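Local atomic coordinates of acyltransferase (Streptococcus pneumoniae, PDB entry 5UG1), a protein that transfers acetyl groups onto peptidoglycan, acting as the catalytic domain of the O-acetyltransferase OatA, a virulence-related enzyme of the cell wall. Residues T19-A24 and D162-A167; S76-L81 and P120-A125. All coordinates share one frame; numbering follows the deposited sequence.

Contact 1: residues T19-A24 and D162-A167; sequences TALQTA and DTIATA
Leu21 and Ile164 bring together two helices, 18-24 and 150-171, that lie on the same face of the parallel sheet in an atypical α/β-hydrolase fold, probably of the SGNH type, with helix 18-24 next to one outermost strand, 29-32. The tight end is the buried one. There CD2 of Leu21 meets CD1 of Ile164 at 3.9 Å, methyl against methyl, and the two side chains run at a slant to each other. With CG1 anti to the carbonyl carbon (chi1 -71°) and the chain extended beyond it, Ile164 holds CD1 toward Leu21. Leu21 also packs on Ile30 and on Ala161, and Ile164 on Leu25, which links the pair to strand 29-32 and to a loop. The closest CA pair is Ala24 and Asp162, 6.8 Å apart; Ala20 and Ala24 both rest on Ala161. The Ala24/Asp162 side is looser and partly open to solvent. CB of Ala24 lies 4.3 Å from OD1 of Asp162, a bare touch, while OD2 forms a salt bridge to Lys158 within its own helix. Also within helix 150-171, Asp162 O accepts from Thr166 N at 2.9 Å and from Thr166 OG1 at 3.0 Å, on opposite faces of its carbonyl plane.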
loop_
_atom_site.group_PDB
_atom_site.type_symbol
_atom_site.label_atom_id
_atom_site.label_comp_id
_atom_site.label_asym_id
_atom_site.label_seq_id
_atom_site.Cartn_x
_atom_site.Cartn_y
_atom_site.Cartn_z
ATOM N N THR A 19 6.144 11.918 -5.699
ATOM C CA THR A 19 6.321 12.407 -7.062
ATOM C C THR A 19 6.336 11.264 -8.067
ATOM O O THR A 19 5.785 11.388 -9.169
ATOM C CB THR A 19 7.611 13.206 -7.151
ATOM O OG1 THR A 19 7.640 14.152 -6.076
ATOM C CG2 THR A 19 7.687 13.924 -8.480
ATOM N N ALA A 20 6.968 10.143 -7.709
ATOM C CA ALA A 20 7.027 9.014 -8.633
ATOM C C ALA A 20 5.647 8.394 -8.810
ATOM O O ALA A 20 5.264 8.020 -9.923
ATOM C CB ALA A 20 8.035 7.973 -8.140
ATOM N N LEU A 21 4.878 8.307 -7.725
ATOM C CA LEU A 21 3.515 7.793 -7.809
ATOM C C LEU A 21 2.677 8.628 -8.765
ATOM O O LEU A 21 2.005 8.086 -9.648
ATOM C CB LEU A 21 2.882 7.771 -6.415
ATOM C CG LEU A 21 3.309 6.604 -5.528
ATOM C CD1 LEU A 21 2.808 6.801 -4.108
ATOM C CD2 LEU A 21 2.805 5.287 -6.115
ATOM N N GLN A 22 2.706 9.956 -8.590
ATOM C CA GLN A 22 1.925 10.857 -9.437
ATOM C C GLN A 22 2.380 10.790 -10.885
ATOM O O GLN A 22 1.564 10.900 -11.804
ATOM C CB GLN A 22 2.041 12.294 -8.934
ATOM C CG GLN A 22 0.875 13.162 -9.349
ATOM C CD GLN A 22 -0.405 12.718 -8.688
ATOM O OE1 GLN A 22 -0.636 13.000 -7.508
ATOM N NE2 GLN A 22 -1.238 11.993 -9.432
ATOM N N THR A 23 3.683 10.625 -11.103
ATOM C CA THR A 23 4.211 10.517 -12.462
ATOM C C THR A 23 3.784 9.208 -13.110
ATOM O O THR A 23 3.393 9.187 -14.281
ATOM C CB THR A 23 5.736 10.652 -12.427
ATOM O OG1 THR A 23 6.068 11.979 -12.009
ATOM C CG2 THR A 23 6.353 10.397 -13.797
ATOM N N ALA A 24 3.817 8.109 -12.351
ATOM C CA ALA A 24 3.454 6.815 -12.908
ATOM C C ALA A 24 1.949 6.646 -13.020
ATOM O O ALA A 24 1.479 5.887 -13.871
ATOM C CB ALA A 24 4.045 5.691 -12.057
ATOM N N ASP A 162 6.077 1.817 -9.543
ATOM C CA ASP A 162 5.806 0.829 -10.589
ATOM C C ASP A 162 5.162 -0.429 -10.026
ATOM O O ASP A 162 4.393 -1.097 -10.730
ATOM C CB ASP A 162 7.084 0.468 -11.333
ATOM C CG ASP A 162 7.535 1.567 -12.292
ATOM O OD1 ASP A 162 6.690 2.398 -12.702
ATOM O OD2 ASP A 162 8.739 1.596 -12.636
ATOM N N THR A 163 5.473 -0.778 -8.777
ATOM C CA THR A 163 4.831 -1.927 -8.151
ATOM C C THR A 163 3.327 -1.720 -8.062
ATOM O O THR A 163 2.541 -2.618 -8.381
ATOM C CB THR A 163 5.428 -2.160 -6.763
ATOM O OG1 THR A 163 6.847 -2.317 -6.877
ATOM C CG2 THR A 163 4.841 -3.417 -6.135
ATOM N N ILE A 164 2.910 -0.524 -7.641
ATOM C CA ILE A 164 1.487 -0.222 -7.523
ATOM C C ILE A 164 0.841 -0.109 -8.904
ATOM O O ILE A 164 -0.266 -0.613 -9.128
ATOM C CB ILE A 164 1.304 1.047 -6.665
ATOM C CG1 ILE A 164 1.634 0.710 -5.200
ATOM C CG2 ILE A 164 -0.110 1.623 -6.776
ATOM C CD1 ILE A 164 1.861 1.921 -4.335
ATOM N N ALA A 165 1.525 0.528 -9.861
ATOM C CA ALA A 165 0.992 0.581 -11.220
ATOM C C ALA A 165 0.744 -0.820 -11.765
ATOM O O ALA A 165 -0.290 -1.079 -12.395
ATOM C CB ALA A 165 1.944 1.346 -12.142
ATOM N N THR A 166 1.671 -1.746 -11.518
ATOM C CA THR A 166 1.492 -3.102 -12.025
ATOM C C THR A 166 0.295 -3.786 -11.377
ATOM O O THR A 166 -0.448 -4.500 -12.049
ATOM C CB THR A 166 2.770 -3.905 -11.811
ATOM O OG1 THR A 166 3.801 -3.347 -12.629
ATOM C CG2 THR A 166 2.568 -5.357 -12.206
ATOM N N ALA A 167 0.082 -3.568 -10.074
ATOM C CA ALA A 167 -1.104 -4.107 -9.411
ATOM C C ALA A 167 -2.392 -3.503 -9.978
ATOM O O ALA A 167 -3.380 -4.215 -10.184
ATOM C CB ALA A 167 -1.018 -3.858 -7.906
#

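Contact 2: residues S76-L81 and P120-A125; sequences SIVKNL and PYITIA. With NA (sodium ion), chain C.
At one border of the parallel sheet, the C-terminal part of helix 70-80 and the residue after it pack against an outermost strand, 122-125, and its lead-in: Val78 on the helix meets Ile122, and Leu81 just beyond it meets Tyr121. Two apolar pairs do the work. CD1 of Ile122 sits between the two methyls of Val78, 3.6 Å from CG1 and 3.6 Å from CG2, so one methyl tip fills the fork of the valine. Ile122 places it there with CG1 anti to its carbonyl carbon (chi1 -63°) and an extended second torsion, and its side chain also packs on Leu89 of the neighbouring strand. In the second pair, CD2 of Leu81 meets the Tyr121 ring at a slant, 3.6 Å from CD1 and 3.8 Å from CE1, as the two side chains slide past each other in opposite senses. The ring's first torsion, chi1 48°, sets CG between the backbone N and the carbonyl carbon and swings the ring toward Leu81. Leu81 packs on Met87 as well. Within the turn, Asn80 ND2 donates to Ser76 O at 3.0 Å, from above the carbonyl plane. The backbone of Ile122 does something quite different: its O binds the sodium ion at 2.4 Å, and Ala116 O, Thr119 O and two waters complete five oxygen ligands. The ion therefore rests on neutral oxygens, and the strand residue that buries its side chain under the helix spends its carbonyl on the metal.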
loop_
_atom_site.group_PDB
_atom_site.type_symbol
_atom_site.label_atom_id
_atom_site.label_comp_id
_atom_site.label_asym_id
_atom_site.label_seq_id
_atom_site.Cartn_x
_atom_site.Cartn_y
_atom_site.Cartn_z
ATOM N N SER A 76 -9.914 -6.084 9.343
ATOM C CA SER A 76 -10.924 -5.043 9.474
ATOM C C SER A 76 -11.020 -4.185 8.218
ATOM O O SER A 76 -12.123 -3.892 7.742
ATOM C CB SER A 76 -10.623 -4.163 10.681
ATOM O OG SER A 76 -11.620 -3.172 10.799
ATOM N N ILE A 77 -9.883 -3.734 7.684
ATOM C CA ILE A 77 -9.965 -2.830 6.545
ATOM C C ILE A 77 -10.540 -3.567 5.343
ATOM O O ILE A 77 -11.348 -3.018 4.588
ATOM C CB ILE A 77 -8.594 -2.185 6.256
ATOM C CG1 ILE A 77 -8.774 -0.887 5.467
ATOM C CG2 ILE A 77 -7.660 -3.144 5.538
ATOM C CD1 ILE A 77 -7.538 -0.042 5.428
ATOM N N VAL A 78 -10.199 -4.845 5.197
ATOM C CA VAL A 78 -10.782 -5.641 4.128
ATOM C C VAL A 78 -12.275 -5.793 4.341
ATOM O O VAL A 78 -13.065 -5.654 3.403
ATOM C CB VAL A 78 -10.077 -7.003 4.038
ATOM C CG1 VAL A 78 -10.908 -7.973 3.186
ATOM C CG2 VAL A 78 -8.658 -6.811 3.487
ATOM N N LYS A 79 -12.691 -6.055 5.582
ATOM C CA LYS A 79 -14.121 -6.175 5.871
ATOM C C LYS A 79 -14.863 -4.878 5.559
ATOM O O LYS A 79 -16.001 -4.895 5.077
ATOM C CB LYS A 79 -14.318 -6.562 7.341
ATOM C CG LYS A 79 -15.757 -6.471 7.851
ATOM C CD LYS A 79 -16.613 -7.630 7.372
ATOM C CE LYS A 79 -18.072 -7.461 7.776
ATOM N NZ LYS A 79 -18.234 -7.246 9.245
ATOM N N ASN A 80 -14.237 -3.743 5.827
ATOM C CA ASN A 80 -14.935 -2.471 5.776
ATOM C C ASN A 80 -14.867 -1.812 4.409
ATOM O O ASN A 80 -15.465 -0.747 4.230
ATOM C CB ASN A 80 -14.386 -1.530 6.852
ATOM C CG ASN A 80 -15.064 -1.748 8.207
ATOM O OD1 ASN A 80 -16.161 -1.243 8.451
ATOM N ND2 ASN A 80 -14.412 -2.506 9.089
ATOM N N LEU A 81 -14.165 -2.414 3.452
ATOM C CA LEU A 81 -14.176 -1.891 2.094
ATOM C C LEU A 81 -15.624 -1.783 1.621
ATOM O O LEU A 81 -16.372 -2.764 1.721
ATOM C CB LEU A 81 -13.381 -2.793 1.151
ATOM C CG LEU A 81 -13.343 -2.385 -0.321
ATOM C CD1 LEU A 81 -12.371 -1.225 -0.528
ATOM C CD2 LEU A 81 -12.979 -3.564 -1.209
ATOM N N PRO A 120 -11.621 -11.941 -4.221
ATOM C CA PRO A 120 -11.620 -11.634 -5.660
ATOM C C PRO A 120 -11.489 -10.151 -5.970
ATOM O O PRO A 120 -10.921 -9.801 -7.008
ATOM C CB PRO A 120 -12.970 -12.196 -6.143
ATOM C CG PRO A 120 -13.813 -12.295 -4.910
ATOM C CD PRO A 120 -12.870 -12.584 -3.779
ATOM N N TYR A 121 -12.005 -9.266 -5.120
ATOM C CA TYR A 121 -11.948 -7.835 -5.384
ATOM C C TYR A 121 -10.734 -7.165 -4.743
ATOM O O TYR A 121 -10.744 -5.938 -4.551
ATOM C CB TYR A 121 -13.238 -7.163 -4.916
ATOM C CG TYR A 121 -13.658 -7.567 -3.537
ATOM C CD1 TYR A 121 -13.173 -6.913 -2.422
ATOM C CD2 TYR A 121 -14.547 -8.614 -3.349
ATOM C CE1 TYR A 121 -13.560 -7.296 -1.158
ATOM C CE2 TYR A 121 -14.929 -9.013 -2.093
ATOM C CZ TYR A 121 -14.452 -8.350 -1.002
ATOM O OH TYR A 121 -14.853 -8.757 0.253
ATOM N N ILE A 122 -9.691 -7.942 -4.427
ATOM C CA ILE A 122 -8.459 -7.445 -3.821
ATOM C C ILE A 122 -7.256 -7.937 -4.623
ATOM O O ILE A 122 -7.221 -9.089 -5.061
ATOM C CB ILE A 122 -8.344 -7.888 -2.347
ATOM C CG1 ILE A 122 -9.490 -7.290 -1.521
ATOM C CG2 ILE A 122 -6.982 -7.522 -1.767
ATOM C CD1 ILE A 122 -9.286 -7.416 -0.034
ATOM N N THR A 123 -6.262 -7.068 -4.786
ATOM C CA THR A 123 -5.050 -7.336 -5.545
ATOM C C THR A 123 -3.840 -6.930 -4.711
ATOM O O THR A 123 -3.864 -5.892 -4.043
ATOM C CB THR A 123 -5.052 -6.544 -6.885
ATOM O OG1 THR A 123 -6.194 -6.912 -7.680
ATOM C CG2 THR A 123 -3.761 -6.778 -7.665
ATOM N N ILE A 124 -2.763 -7.739 -4.767
ATOM C CA ILE A 124 -1.550 -7.453 -4.002
ATOM C C ILE A 124 -0.641 -6.537 -4.812
ATOM O O ILE A 124 -0.570 -6.634 -6.042
ATOM C CB ILE A 124 -0.820 -8.753 -3.606
ATOM C CG1 ILE A 124 0.068 -8.524 -2.369
ATOM C CG2 ILE A 124 0.015 -9.295 -4.774
ATOM C CD1 ILE A 124 -0.724 -8.175 -1.118
ATOM N N ALA A 125 0.029 -5.622 -4.114
ATOM C CA ALA A 125 1.163 -4.856 -4.629
ATOM C C ALA A 125 2.326 -5.155 -3.685
ATOM O O ALA A 125 2.437 -4.536 -2.619
ATOM C CB ALA A 125 0.850 -3.363 -4.697
HETATM NA NA NA C . -7.665 -11.393 -5.192
HETATM O O HOH W 1 -5.578 -11.679 -6.279
HETATM O O HOH W 2 -8.477 -13.629 -5.419
#

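How the contacts relate
Helix 150-171 ties the two sites together: it carries one half of contact 1 and also packs on the strand of contact 2, where Ala167 CB lies 3.7 Å from Ala125 CB. The centres are about 19 Å apart, and along the chain contact 2 is nested inside the loop that contact 1 closes. Helix 150-171 lies on one face of the sheet and helix 70-80 on the other. Both contacts are half buried, but contact 1 separates a buried pair from a partly exposed one, while in contact 2 each pair joins a buried residue to a partly exposed one. Contact 1 is helix on helix, with a carboxylate on its more open side; contact 2 is helix on strand, wholly apolar across the interface, with a sodium ion at its border.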